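Local coordinates for protein S3-RNase (PDB 1IQQ) that cleaves RNA as a T2-family ribonuclease of the Japanese pear pistil and underlies the gametophytic self-incompatibility by which the plant rejects its own pollen, at residues Q5-Q9 with K114-S118; A13-S17 with C155-G159; P45-I50 with M86-C91; R56-E61 with N78-D82; D129-L135 with P194-Y200. All coordinates share one frame; numbering follows the deposited sequence.

Interaction 1. Residues Q5-Q9 with K114-S118. With NAG (2-acetamido-2-deoxy-beta-D-glucopyranose), chain B.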
# COMPACT_ATOMS: atom_id res chain seq x y z
N GLN A 5 5.59 -6.63 -2.18
CA GLN A 5 5.08 -5.31 -2.51
C GLN A 5 4.28 -4.85 -1.31
O GLN A 5 3.29 -5.49 -0.93
CB GLN A 5 4.11 -5.34 -3.67
CG GLN A 5 4.87 -5.64 -5.02
CD GLN A 5 3.91 -5.63 -6.17
OE1 GLN A 5 3.55 -4.56 -6.72
NE2 GLN A 5 3.43 -6.80 -6.53
N PHE A 6 4.64 -3.72 -0.71
CA PHE A 6 3.86 -3.13 0.40
C PHE A 6 3.24 -1.90 -0.15
O PHE A 6 3.90 -0.88 -0.36
CB PHE A 6 4.81 -2.84 1.56
CG PHE A 6 4.15 -2.27 2.81
CD1 PHE A 6 4.79 -1.30 3.53
CD2 PHE A 6 2.94 -2.74 3.26
CE1 PHE A 6 4.22 -0.83 4.76
CE2 PHE A 6 2.36 -2.29 4.47
CZ PHE A 6 2.99 -1.34 5.22
N THR A 7 1.93 -1.97 -0.40
CA THR A 7 1.22 -0.87 -1.08
C THR A 7 0.35 -0.09 -0.13
O THR A 7 -0.39 -0.70 0.68
CB THR A 7 0.32 -1.46 -2.14
OG1 THR A 7 1.12 -2.21 -3.08
CG2 THR A 7 -0.38 -0.31 -2.95
N GLN A 8 0.47 1.23 -0.16
CA GLN A 8 -0.36 2.14 0.68
C GLN A 8 -1.17 3.00 -0.27
O GLN A 8 -0.79 3.27 -1.43
CB GLN A 8 0.56 2.98 1.56
CG GLN A 8 1.23 2.09 2.66
CD GLN A 8 2.21 2.89 3.46
OE1 GLN A 8 1.89 3.97 3.91
NE2 GLN A 8 3.41 2.31 3.69
N GLN A 9 -2.33 3.43 0.21
CA GLN A 9 -3.33 4.19 -0.60
C GLN A 9 -3.72 5.45 0.08
O GLN A 9 -3.91 5.45 1.31
CB GLN A 9 -4.57 3.30 -0.85
CG GLN A 9 -5.32 2.93 0.45
CD GLN A 9 -6.45 1.95 0.23
OE1 GLN A 9 -7.01 1.43 1.23
NE2 GLN A 9 -6.81 1.68 -1.00
N LYS A 114 8.90 2.92 10.29
CA LYS A 114 8.62 4.23 9.69
C LYS A 114 8.26 4.26 8.22
O LYS A 114 8.60 5.22 7.49
CB LYS A 114 9.82 5.14 9.95
CG LYS A 114 10.26 5.12 11.45
CD LYS A 114 9.12 5.54 12.39
CE LYS A 114 9.61 5.90 13.84
NZ LYS A 114 9.93 4.65 14.59
N GLN A 115 7.54 3.24 7.76
CA GLN A 115 7.17 3.18 6.33
C GLN A 115 5.84 3.85 6.00
O GLN A 115 5.46 3.88 4.80
CB GLN A 115 7.23 1.74 5.83
CG GLN A 115 8.66 1.11 6.00
CD GLN A 115 8.70 -0.31 5.51
OE1 GLN A 115 7.86 -0.75 4.72
NE2 GLN A 115 9.74 -1.02 5.89
N ASN A 116 5.23 4.52 6.95
CA ASN A 116 3.99 5.31 6.73
C ASN A 116 4.33 6.36 5.63
O ASN A 116 5.13 7.25 5.83
CB ASN A 116 3.67 5.97 8.07
CG ASN A 116 2.54 7.00 7.99
OD1 ASN A 116 2.08 7.36 6.89
ND2 ASN A 116 2.09 7.46 9.17
N VAL A 117 3.73 6.16 4.45
CA VAL A 117 4.06 7.01 3.33
C VAL A 117 3.70 8.46 3.57
O VAL A 117 4.38 9.35 3.05
CB VAL A 117 3.40 6.43 2.08
CG1 VAL A 117 3.30 7.47 0.91
CG2 VAL A 117 4.20 5.21 1.60
N SER A 118 2.66 8.74 4.35
CA SER A 118 2.36 10.16 4.67
C SER A 118 3.53 10.80 5.40
O SER A 118 3.86 11.97 5.13
CB SER A 118 1.10 10.26 5.52
OG SER A 118 -0.01 9.96 4.68
C1 NAG B . 1.23 8.61 9.28
C2 NAG B . 0.65 8.66 10.73
C3 NAG B . -0.18 9.95 10.85
C4 NAG B . 0.66 11.19 10.53
C5 NAG B . 1.28 11.00 9.14
C6 NAG B . 2.23 12.07 8.72
C7 NAG B . -0.05 6.75 12.07
C8 NAG B . -1.12 5.73 12.36
N2 NAG B . -0.22 7.52 10.98
O3 NAG B . -0.66 10.01 12.20
O4 NAG B . -0.22 12.33 10.45
O5 NAG B . 2.04 9.77 9.13
O6 NAG B . 3.30 12.25 9.65
O7 NAG B . 0.94 6.83 12.81
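The N-terminal turn of helix 117-123 docks on strand 3-10 of the central sheet through a glutamine that reads the backbone as another peptide group would. Q8 uses both ends of its amide: OE1 accepts from V117 N at 2.9 Å with a nearly straight N-H...O angle of 171°, while NE2 donates to Q115 O at 2.8 Å. Q115 O lies close to the plane of the Q8 amide, yet NE2 stands well above the plane of the Q115 carbonyl. The extended chain carries the amide to the 115-117 backbone, and V117 CG2 packs against Q8 CD at 3.6 Å. Two residues earlier on the strand, F6 and Q115 meet at a slant, Q115 OE1 lying 3.3 Å from F6 CD1, with ring and amide planes 69° apart. N116, between the two bonded residues, is the N-cap: its OD1 takes a weak bond from S118 N, and its ND2 carries the N-linked N-acetylglucosamine. Two bonds to one buried amide fix its rotation about the last torsion and satisfy a carbonyl just before the helix and the N-H of its first residue, which would probably be costly to bury unpaired.

Interaction 2. Residues A13-S17 with C155-G159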
# COMPACT_ATOMS: atom_id res chain seq x y z
N ALA A 13 -8.04 10.18 -2.26
CA ALA A 13 -8.13 9.84 -3.66
C ALA A 13 -8.83 8.53 -3.95
O ALA A 13 -9.56 8.37 -4.96
CB ALA A 13 -6.68 9.82 -4.26
N VAL A 14 -8.64 7.53 -3.10
CA VAL A 14 -9.33 6.25 -3.26
C VAL A 14 -10.84 6.50 -3.28
O VAL A 14 -11.55 5.91 -4.08
CB VAL A 14 -9.02 5.30 -2.05
CG1 VAL A 14 -9.82 4.00 -2.14
CG2 VAL A 14 -7.51 4.98 -2.05
N CYS A 15 -11.28 7.40 -2.39
CA CYS A 15 -12.76 7.67 -2.27
C CYS A 15 -13.28 8.53 -3.37
O CYS A 15 -14.50 8.82 -3.40
CB CYS A 15 -13.00 8.31 -0.92
SG CYS A 15 -12.75 7.05 0.37
N ASN A 16 -12.39 8.94 -4.27
CA ASN A 16 -12.74 9.72 -5.47
C ASN A 16 -12.50 8.83 -6.69
O ASN A 16 -12.59 9.30 -7.82
CB ASN A 16 -11.80 10.96 -5.49
CG ASN A 16 -12.24 12.05 -6.46
OD1 ASN A 16 -13.41 12.37 -6.57
ND2 ASN A 16 -11.27 12.67 -7.14
N SER A 17 -12.18 7.55 -6.49
CA SER A 17 -11.83 6.67 -7.60
C SER A 17 -12.94 5.98 -8.41
O SER A 17 -12.74 5.69 -9.60
CB SER A 17 -10.87 5.57 -7.11
OG SER A 17 -11.60 4.57 -6.37
N CYS A 155 -1.64 6.46 -10.17
CA CYS A 155 -2.38 7.73 -10.22
C CYS A 155 -3.76 7.47 -10.88
O CYS A 155 -4.02 6.36 -11.35
CB CYS A 155 -1.64 8.74 -11.09
SG CYS A 155 -0.19 9.46 -10.26
N GLN A 156 -4.63 8.49 -10.86
CA GLN A 156 -5.90 8.34 -11.58
C GLN A 156 -6.24 9.68 -12.18
O GLN A 156 -5.90 10.74 -11.63
CB GLN A 156 -7.04 7.92 -10.63
CG GLN A 156 -7.29 8.89 -9.53
CD GLN A 156 -8.24 8.32 -8.46
OE1 GLN A 156 -8.55 7.16 -8.51
NE2 GLN A 156 -8.62 9.14 -7.49
N LYS A 157 -6.93 9.66 -13.33
CA LYS A 157 -7.33 10.92 -13.95
C LYS A 157 -8.84 11.18 -13.73
O LYS A 157 -9.64 10.30 -13.96
CB LYS A 157 -7.07 10.94 -15.45
CG LYS A 157 -7.35 12.34 -16.05
CD LYS A 157 -6.75 12.48 -17.44
CE LYS A 157 -7.37 13.70 -18.15
NZ LYS A 157 -6.98 13.70 -19.58
N LYS A 158 -9.16 12.40 -13.34
CA LYS A 158 -10.54 12.79 -13.07
C LYS A 158 -10.71 14.07 -13.84
O LYS A 158 -10.24 15.11 -13.38
CB LYS A 158 -10.70 13.14 -11.58
CG LYS A 158 -10.20 12.09 -10.55
CD LYS A 158 -11.05 10.83 -10.55
CE LYS A 158 -12.56 11.20 -10.50
NZ LYS A 158 -13.50 10.07 -10.19
N GLY A 159 -11.36 14.02 -14.99
CA GLY A 159 -11.49 15.27 -15.72
C GLY A 159 -10.12 15.75 -16.12
O GLY A 159 -9.35 14.98 -16.68
O HOH W 1 -10.20 6.20 -10.92
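This is a polar surface contact in which side chains of strand 152-158 reach the turn that follows helix 11-14: Q156 and K158 both donate to backbone carbonyls of segment 13-17. Q156 NE2 bonds to A13 O at 2.8 Å, standing above the plane of that carbonyl, while N16 N reaches the same oxygen from the opposite face. The oxygen thus serves the turn and the strand at once. Q156 CG sits between its own backbone N and carbonyl carbon (chi1 60°), and from there the extended chain carries the amide to the turn. Q156 OE1 lies 3.1 Å from S17 CB, and a water donates both to this oxygen and to S17 O.

K158 takes a different route. Its chain bends at chi2 and chi3, passes alongside the N16 side chain in the opposite sense, with CG 3.6 Å from N16 ND2, and brings NZ to N16 O at 2.7 Å, almost in line with the C=O bond. E163 of the neighbouring strand 161-171 accepts from both N16 ND2 and Q156 NE2, tying the two sides together a second time. Within segment 13-17, S17 OG donates to V14 O, which also receives S17 N. That pairing closes a type I beta turn from V14 to S17, its serine side chain reinforcing the backbone bond of the turn.

Interaction 3. Residues P45-I50 with M86-C91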
# COMPACT_ATOMS: atom_id res chain seq x y z
N PRO A 45 1.76 -15.11 -6.63
CA PRO A 45 1.03 -16.27 -6.05
C PRO A 45 -0.25 -15.69 -5.41
O PRO A 45 -0.35 -14.48 -5.11
CB PRO A 45 2.00 -16.85 -5.04
CG PRO A 45 2.73 -15.61 -4.57
CD PRO A 45 2.95 -14.80 -5.84
N SER A 46 -1.26 -16.56 -5.28
CA SER A 46 -2.55 -16.18 -4.71
C SER A 46 -3.20 -17.39 -4.08
O SER A 46 -3.14 -18.51 -4.63
CB SER A 46 -3.46 -15.66 -5.84
OG SER A 46 -4.72 -15.24 -5.37
N LYS A 47 -3.82 -17.19 -2.91
CA LYS A 47 -4.55 -18.26 -2.22
C LYS A 47 -3.72 -19.51 -2.09
O LYS A 47 -4.06 -20.63 -2.53
CB LYS A 47 -5.85 -18.54 -2.98
CG LYS A 47 -6.75 -17.29 -3.11
CD LYS A 47 -8.11 -17.45 -2.50
CE LYS A 47 -9.03 -16.40 -3.15
NZ LYS A 47 -10.49 -16.57 -2.85
N CYS A 48 -2.60 -19.36 -1.41
CA CYS A 48 -1.73 -20.48 -1.19
C CYS A 48 -2.30 -21.35 -0.05
O CYS A 48 -2.95 -20.84 0.88
CB CYS A 48 -0.33 -19.96 -0.78
SG CYS A 48 0.43 -19.03 -2.15
N PRO A 49 -2.02 -22.66 -0.07
CA PRO A 49 -2.54 -23.53 1.01
C PRO A 49 -2.03 -23.06 2.37
O PRO A 49 -0.82 -22.89 2.59
CB PRO A 49 -1.97 -24.91 0.69
CG PRO A 49 -1.67 -24.84 -0.82
CD PRO A 49 -1.15 -23.41 -0.99
N ILE A 50 -2.95 -22.93 3.31
CA ILE A 50 -2.55 -22.46 4.65
C ILE A 50 -1.84 -23.51 5.48
O ILE A 50 -1.86 -24.70 5.14
CB ILE A 50 -3.81 -21.98 5.41
CG1 ILE A 50 -4.80 -23.16 5.61
CG2 ILE A 50 -4.47 -20.91 4.62
CD1 ILE A 50 -5.82 -22.96 6.70
N MET A 86 -6.20 -14.48 3.36
CA MET A 86 -6.34 -15.66 2.50
C MET A 86 -5.75 -15.53 1.12
O MET A 86 -5.15 -16.52 0.59
CB MET A 86 -7.82 -16.07 2.42
CG MET A 86 -8.36 -16.70 3.73
SD MET A 86 -7.40 -18.02 4.35
CE MET A 86 -7.83 -19.32 3.13
N LYS A 87 -5.93 -14.37 0.50
CA LYS A 87 -5.40 -14.19 -0.85
C LYS A 87 -3.93 -13.91 -0.93
O LYS A 87 -3.23 -14.42 -1.81
CB LYS A 87 -6.12 -13.07 -1.57
CG LYS A 87 -5.72 -12.95 -3.01
CD LYS A 87 -6.59 -11.92 -3.77
CE LYS A 87 -5.96 -11.71 -5.13
NZ LYS A 87 -6.41 -10.50 -5.89
N HIS A 88 -3.44 -13.09 -0.01
CA HIS A 88 -2.00 -12.71 -0.07
C HIS A 88 -1.09 -13.19 1.07
O HIS A 88 -0.05 -13.79 0.79
CB HIS A 88 -1.97 -11.17 -0.15
CG HIS A 88 -2.64 -10.65 -1.38
ND1 HIS A 88 -2.09 -10.83 -2.61
CD2 HIS A 88 -3.78 -9.92 -1.55
CE1 HIS A 88 -2.85 -10.22 -3.51
NE2 HIS A 88 -3.87 -9.66 -2.90
N GLY A 89 -1.47 -12.93 2.33
CA GLY A 89 -0.64 -13.30 3.48
C GLY A 89 -0.27 -14.77 3.46
O GLY A 89 0.85 -15.16 3.82
N SER A 90 -1.23 -15.60 3.07
CA SER A 90 -1.04 -17.08 3.04
C SER A 90 0.11 -17.51 2.13
O SER A 90 0.60 -18.65 2.23
CB SER A 90 -2.33 -17.76 2.55
OG SER A 90 -2.54 -17.38 1.19
N CYS A 91 0.53 -16.64 1.22
CA CYS A 91 1.60 -16.97 0.30
C CYS A 91 2.97 -16.54 0.75
O CYS A 91 3.96 -16.76 0.06
CB CYS A 91 1.32 -16.35 -1.05
SG CYS A 91 -0.19 -17.06 -1.84
O HOH W 2 0.21 -12.51 -3.14
O HOH W 3 -5.25 -19.39 0.94
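C48 and C91 face each other across a disulfide that ties the loop before helix 58-67 to segment 86-91, the later part of helix 77-89 and the residues just after it; this helix supplies active-site residues of the RNase T2 fold. In both cysteines SG stands anti to the carbonyl carbon (chi1 -65° in each), and C48 SG and C91 SG are 2.1 Å apart, with a C-S-S-C torsion of 101°. P45 lies against the C91 end of this bridge, its CG 3.9 Å from C91 CB.

Beside the bridge, S90 turns its hydroxyl between its own backbone N and carbonyl carbon, where OG donates to M86 O from above the carbonyl plane and takes a long, weak bond from C48 N. The loop backbone is held more directly by K47 N, which donates to K87 O at 3.0 Å, and K47 CA adds a CA-H...O contact to M86 O.

Farther out, I50 CG2 and the methyl of M86 meet at a slant, 4.0 Å between I50 CG2 and M86 CE. K87, a residue of the active site, runs past S46, whose OG approaches K87 CG at 3.4 Å, and its NZ leads away from the loop. The same CG lies over the centre of one face of the H88 ring, the proton acceptor, which also stacks on W36. At the edge of that imidazole, in its plane, a water 2.9 Å from H88 ND1 donates to P45 O.

Interaction 4. Residues R56-E61 with N78-D82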
# COMPACT_ATOMS: atom_id res chain seq x y z
N ARG A 56 -7.92 -13.53 15.35
CA ARG A 56 -7.32 -12.23 15.72
C ARG A 56 -7.86 -11.66 17.04
O ARG A 56 -9.05 -11.78 17.34
CB ARG A 56 -7.60 -11.15 14.62
CG ARG A 56 -7.04 -11.46 13.26
CD ARG A 56 -7.31 -10.30 12.28
NE ARG A 56 -8.73 -10.10 12.03
CZ ARG A 56 -9.40 -10.50 10.94
NH1 ARG A 56 -8.83 -11.17 9.93
NH2 ARG A 56 -10.67 -10.14 10.83
N GLU A 57 -6.97 -11.01 17.83
CA GLU A 57 -7.37 -10.37 19.09
C GLU A 57 -7.89 -8.98 18.81
O GLU A 57 -7.59 -8.40 17.75
CB GLU A 57 -6.20 -10.24 20.08
CG GLU A 57 -5.72 -11.53 20.69
CD GLU A 57 -6.78 -12.15 21.56
OE1 GLU A 57 -7.37 -11.42 22.41
OE2 GLU A 57 -7.03 -13.35 21.38
N LYS A 58 -8.67 -8.44 19.73
CA LYS A 58 -9.27 -7.14 19.53
C LYS A 58 -8.19 -6.09 19.40
O LYS A 58 -8.36 -5.16 18.62
CB LYS A 58 -10.21 -6.78 20.72
CG LYS A 58 -11.45 -7.66 20.92
CD LYS A 58 -12.59 -7.28 20.00
CE LYS A 58 -13.74 -8.25 20.18
NZ LYS A 58 -13.30 -9.62 19.76
N LEU A 59 -7.13 -6.16 20.20
CA LEU A 59 -6.10 -5.13 20.14
C LEU A 59 -5.49 -5.07 18.75
O LEU A 59 -5.24 -3.97 18.26
CB LEU A 59 -4.98 -5.37 21.18
CG LEU A 59 -3.78 -4.40 21.10
CD1 LEU A 59 -4.20 -2.98 21.44
CD2 LEU A 59 -2.66 -4.91 22.03
N LEU A 60 -5.28 -6.23 18.13
CA LEU A 60 -4.69 -6.25 16.74
C LEU A 60 -5.69 -5.58 15.86
O LEU A 60 -5.31 -4.73 15.00
CB LEU A 60 -4.47 -7.70 16.27
CG LEU A 60 -4.03 -7.82 14.79
CD1 LEU A 60 -2.69 -7.13 14.60
CD2 LEU A 60 -3.80 -9.31 14.50
N GLU A 61 -6.98 -5.94 15.96
CA GLU A 61 -7.97 -5.31 15.10
C GLU A 61 -8.09 -3.82 15.29
O GLU A 61 -8.36 -3.08 14.33
CB GLU A 61 -9.33 -6.03 15.24
CG GLU A 61 -9.23 -7.42 14.56
CD GLU A 61 -10.42 -8.32 14.82
OE1 GLU A 61 -11.28 -8.00 15.73
OE2 GLU A 61 -10.48 -9.36 14.09
N ASN A 78 -13.75 -6.83 9.14
CA ASN A 78 -13.28 -8.22 9.43
C ASN A 78 -13.23 -9.14 8.24
O ASN A 78 -12.22 -9.83 8.05
CB ASN A 78 -14.10 -8.90 10.54
CG ASN A 78 -13.78 -8.39 11.92
OD1 ASN A 78 -12.65 -7.94 12.24
ND2 ASN A 78 -14.77 -8.54 12.81
N LEU A 79 -14.25 -9.12 7.39
CA LEU A 79 -14.25 -9.98 6.23
C LEU A 79 -13.18 -9.49 5.26
O LEU A 79 -12.56 -10.28 4.59
CB LEU A 79 -15.65 -10.00 5.55
CG LEU A 79 -15.72 -10.95 4.35
CD1 LEU A 79 -15.51 -12.41 4.79
CD2 LEU A 79 -17.07 -10.78 3.66
N PHE A 80 -12.98 -8.18 5.20
CA PHE A 80 -11.94 -7.53 4.34
C PHE A 80 -10.53 -8.01 4.79
O PHE A 80 -9.72 -8.44 3.96
CB PHE A 80 -12.12 -6.01 4.52
CG PHE A 80 -10.98 -5.14 4.04
CD1 PHE A 80 -10.85 -4.78 2.69
CD2 PHE A 80 -10.10 -4.57 4.98
CE1 PHE A 80 -9.83 -3.85 2.31
CE2 PHE A 80 -9.13 -3.68 4.62
CZ PHE A 80 -8.98 -3.30 3.29
N TRP A 81 -10.23 -7.97 6.09
CA TRP A 81 -8.92 -8.48 6.50
C TRP A 81 -8.81 -10.01 6.25
O TRP A 81 -7.69 -10.51 5.86
CB TRP A 81 -8.70 -8.19 7.96
CG TRP A 81 -8.56 -6.73 8.26
CD1 TRP A 81 -7.93 -5.79 7.48
CD2 TRP A 81 -9.10 -6.05 9.38
NE1 TRP A 81 -8.07 -4.54 8.05
CE2 TRP A 81 -8.79 -4.67 9.21
CE3 TRP A 81 -9.84 -6.46 10.51
CZ2 TRP A 81 -9.19 -3.68 10.11
CZ3 TRP A 81 -10.24 -5.48 11.44
CH2 TRP A 81 -9.91 -4.09 11.22
N ASP A 82 -9.88 -10.77 6.50
CA ASP A 82 -9.82 -12.20 6.27
C ASP A 82 -9.37 -12.45 4.81
O ASP A 82 -8.55 -13.39 4.58
CB ASP A 82 -11.21 -12.80 6.46
CG ASP A 82 -11.58 -13.01 7.91
OD1 ASP A 82 -10.80 -12.80 8.83
OD2 ASP A 82 -12.71 -13.46 8.10
O HOH W 4 -13.76 -8.83 15.62
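R56 reaches from the loop before helix 58-67 to the acidic and carbonyl groups of helix 77-89, and charge comes first in the contact. R56 NH1 makes a salt bridge with D82 OD1 at 2.8 Å, on the anti side of that oxygen, with the guanidinium and carboxylate planes 47° apart; R56 NH2 adds a weaker bond to the same atom. R56 NE makes a second salt bridge, with E61 OE2 at 2.8 Å, and meets the anti lone pair of this oxygen. E99 of helix 99-112 bridges to NH1 as well. R56 is thus shared by three carboxylates, and its charge would be expected to offset the repulsion among them only in part.

Hydrogen bonds to uncharged acceptors come next. R56 NH2 donates to N78 O at 3.2 Å and to N78 OD1 at 3.3 Å, the second from above the plane of the amide C=O. N78 O also takes D82 N in the regular helical bond, and the two donors come from opposite faces of its carbonyl. A water joins E61 OE1 to N78 ND2.

R56, E61 and D82 form a salt-bridge network joining the start of helix 58-67 to helix 77-89; the arginine chain bends at chi3 (-65°), turning the guanidinium toward helix 77-89.

Packing comes from W81. W81 CB sits over one face of the guanidinium, 3.6 Å from R56 NH1, while the ring, at 83° to that plane, points its edge at NH2. E61 CG lies against the same indole, 3.8 Å from W81 CZ3. NE1 of the indole is turned elsewhere and bonds to W68 O.

Interaction 5. Residues D129-L135 with P194-Y200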
# COMPACT_ATOMS: atom_id res chain seq x y z
N ASP A 129 -1.69 18.94 0.58
CA ASP A 129 -2.18 20.28 0.41
C ASP A 129 -2.96 20.48 -0.91
O ASP A 129 -3.51 21.58 -1.15
CB ASP A 129 -0.99 21.25 0.45
CG ASP A 129 -0.40 21.44 1.83
OD1 ASP A 129 -1.13 21.33 2.84
OD2 ASP A 129 0.80 21.74 1.88
N GLY A 130 -3.04 19.45 -1.73
CA GLY A 130 -3.78 19.50 -3.00
C GLY A 130 -3.05 20.31 -4.06
O GLY A 130 -3.69 20.96 -4.88
N LYS A 131 -1.72 20.31 -4.04
CA LYS A 131 -0.93 21.03 -5.01
C LYS A 131 -0.56 20.14 -6.20
O LYS A 131 -0.48 18.93 -6.07
CB LYS A 131 0.39 21.46 -4.40
CG LYS A 131 0.31 22.47 -3.24
CD LYS A 131 1.70 22.74 -2.71
CE LYS A 131 1.71 23.78 -1.55
NZ LYS A 131 3.17 23.88 -1.13
N LYS A 132 -0.27 20.74 -7.37
CA LYS A 132 0.16 19.99 -8.52
C LYS A 132 1.64 19.82 -8.35
O LYS A 132 2.37 20.77 -8.02
CB LYS A 132 -0.12 20.78 -9.81
CG LYS A 132 -1.61 20.66 -10.20
CD LYS A 132 -1.93 21.48 -11.49
CE LYS A 132 -3.43 21.56 -11.77
NZ LYS A 132 -3.69 22.45 -12.96
N ARG A 133 2.11 18.60 -8.53
CA ARG A 133 3.51 18.31 -8.30
C ARG A 133 4.20 17.59 -9.46
O ARG A 133 3.54 16.96 -10.32
CB ARG A 133 3.58 17.42 -7.08
CG ARG A 133 2.92 18.14 -5.92
CD ARG A 133 3.05 17.28 -4.74
NE ARG A 133 2.32 17.83 -3.60
CZ ARG A 133 2.79 18.71 -2.75
NH1 ARG A 133 4.05 19.19 -2.89
NH2 ARG A 133 1.96 19.08 -1.77
N ALA A 134 5.54 17.73 -9.52
CA ALA A 134 6.31 16.95 -10.46
C ALA A 134 6.49 15.52 -9.94
O ALA A 134 6.80 15.27 -8.74
CB ALA A 134 7.69 17.57 -10.67
N LEU A 135 6.37 14.53 -10.82
CA LEU A 135 6.55 13.13 -10.42
C LEU A 135 7.89 12.91 -9.75
O LEU A 135 7.91 12.18 -8.74
CB LEU A 135 6.53 12.26 -11.66
CG LEU A 135 6.87 10.80 -11.47
CD1 LEU A 135 5.84 10.15 -10.55
CD2 LEU A 135 6.91 10.08 -12.84
N PRO A 194 1.90 10.54 -14.72
CA PRO A 194 2.68 11.31 -15.70
C PRO A 194 3.81 12.07 -15.04
O PRO A 194 3.86 12.24 -13.82
CB PRO A 194 1.64 12.23 -16.29
CG PRO A 194 0.63 12.56 -15.02
CD PRO A 194 0.61 11.19 -14.35
N THR A 195 4.70 12.65 -15.86
CA THR A 195 5.85 13.35 -15.28
C THR A 195 5.54 14.65 -14.56
O THR A 195 6.34 15.07 -13.72
CB THR A 195 6.95 13.56 -16.35
OG1 THR A 195 6.43 14.43 -17.34
CG2 THR A 195 7.38 12.25 -17.00
N ASN A 196 4.41 15.30 -14.83
CA ASN A 196 4.12 16.53 -14.20
C ASN A 196 2.63 16.67 -13.93
O ASN A 196 1.81 15.89 -14.45
CB ASN A 196 4.64 17.68 -15.10
CG ASN A 196 4.80 18.97 -14.33
OD1 ASN A 196 4.99 18.95 -13.11
ND2 ASN A 196 4.74 20.09 -15.02
N ASN A 197 2.32 17.61 -13.04
CA ASN A 197 0.96 17.92 -12.66
C ASN A 197 0.18 16.84 -11.97
O ASN A 197 -0.98 16.62 -12.26
CB ASN A 197 0.22 18.45 -13.89
CG ASN A 197 0.78 19.77 -14.31
OD1 ASN A 197 1.04 20.65 -13.47
ND2 ASN A 197 1.03 19.92 -15.63
N ILE A 198 0.84 16.16 -11.03
CA ILE A 198 0.17 15.18 -10.20
C ILE A 198 -0.34 15.89 -8.95
O ILE A 198 0.43 16.50 -8.23
CB ILE A 198 1.17 14.09 -9.77
CG1 ILE A 198 1.67 13.30 -11.01
CG2 ILE A 198 0.52 13.15 -8.70
CD1 ILE A 198 2.83 12.40 -10.72
N LYS A 199 -1.63 15.81 -8.68
CA LYS A 199 -2.16 16.45 -7.49
C LYS A 199 -2.00 15.60 -6.22
O LYS A 199 -2.29 14.43 -6.22
CB LYS A 199 -3.69 16.74 -7.66
CG LYS A 199 -4.33 17.34 -6.43
CD LYS A 199 -5.85 17.53 -6.66
CE LYS A 199 -6.52 17.92 -5.32
NZ LYS A 199 -7.92 18.41 -5.55
N TYR A 200 -1.47 16.26 -5.18
CA TYR A 200 -1.43 15.65 -3.84
C TYR A 200 -1.38 16.84 -2.86
O TYR A 200 -0.49 17.72 -2.96
CB TYR A 200 -0.20 14.74 -3.66
CG TYR A 200 -0.03 14.25 -2.24
CD1 TYR A 200 -0.90 13.29 -1.70
CD2 TYR A 200 0.95 14.76 -1.41
CE1 TYR A 200 -0.78 12.85 -0.40
CE2 TYR A 200 1.07 14.36 -0.09
CZ TYR A 200 0.21 13.39 0.42
OH TYR A 200 0.40 12.91 1.71
OXT TYR A 200 -2.26 16.81 -1.95
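R133 leaves the strand with CG anti to its carbonyl carbon (chi1 -58°) and runs extended from CG to NE, which carries its guanidinium to the C-terminal carboxylate of Y200. The grip is side-on: R133 NE at 2.9 Å and R133 NH2 at 3.0 Å both donate to Y200 O, which lies close to the guanidinium plane. K131 N reaches the same oxygen, and G130 N takes the other one, Y200 OXT, at 2.8 Å.

Around this end the strands 132-133 and 198-199 pair antiparallel. R133 and I198 form the hydrogen-bonded pair, with R133 N to I198 O at 2.7 Å and the return bond from I198 N to R133 O; K132 and K199 are the non-hydrogen-bonded pair. A G1 bulge lies at each end of the ladder, G130 and K131 facing Y200, and N197 and I198 facing R133. Y200 N donates to K131 O.

Beyond the second bulge, the backbone N of L135, the first residue of helix 135-143, bonds to T195 O. L135 CD1 and I198 CD1 touch at 3.8 Å. The Y200 ring packs edge-to-face with Y10. With three donors on one carboxylate oxygen and a fourth on the other, the negative chain terminus is probably well neutralised by R133, and the last residue is tied to segment 129-135.

How the interactions relate
Interaction 1 is the buried contact of the set, near the centre of the chain, and its chemistry is a neutral amide matched to backbone groups. The other four lie at the surface, where charge, water or covalent bonds carry more of the work. Interactions 3 and 4 share helix 77-89, one fastening its later part by a disulfide and the other its earlier turns by a salt-bridge network. Interactions 1, 2 and 5 all reach the same sheet; interaction 2 touches both others, at V14 beside Q9 and at C155 beside I198, and interaction 1 touches interaction 5, where S118 lies beside Y200. Interactions 3 and 5 lie on opposite sides of the chain's centre, about 35 Å between their centres.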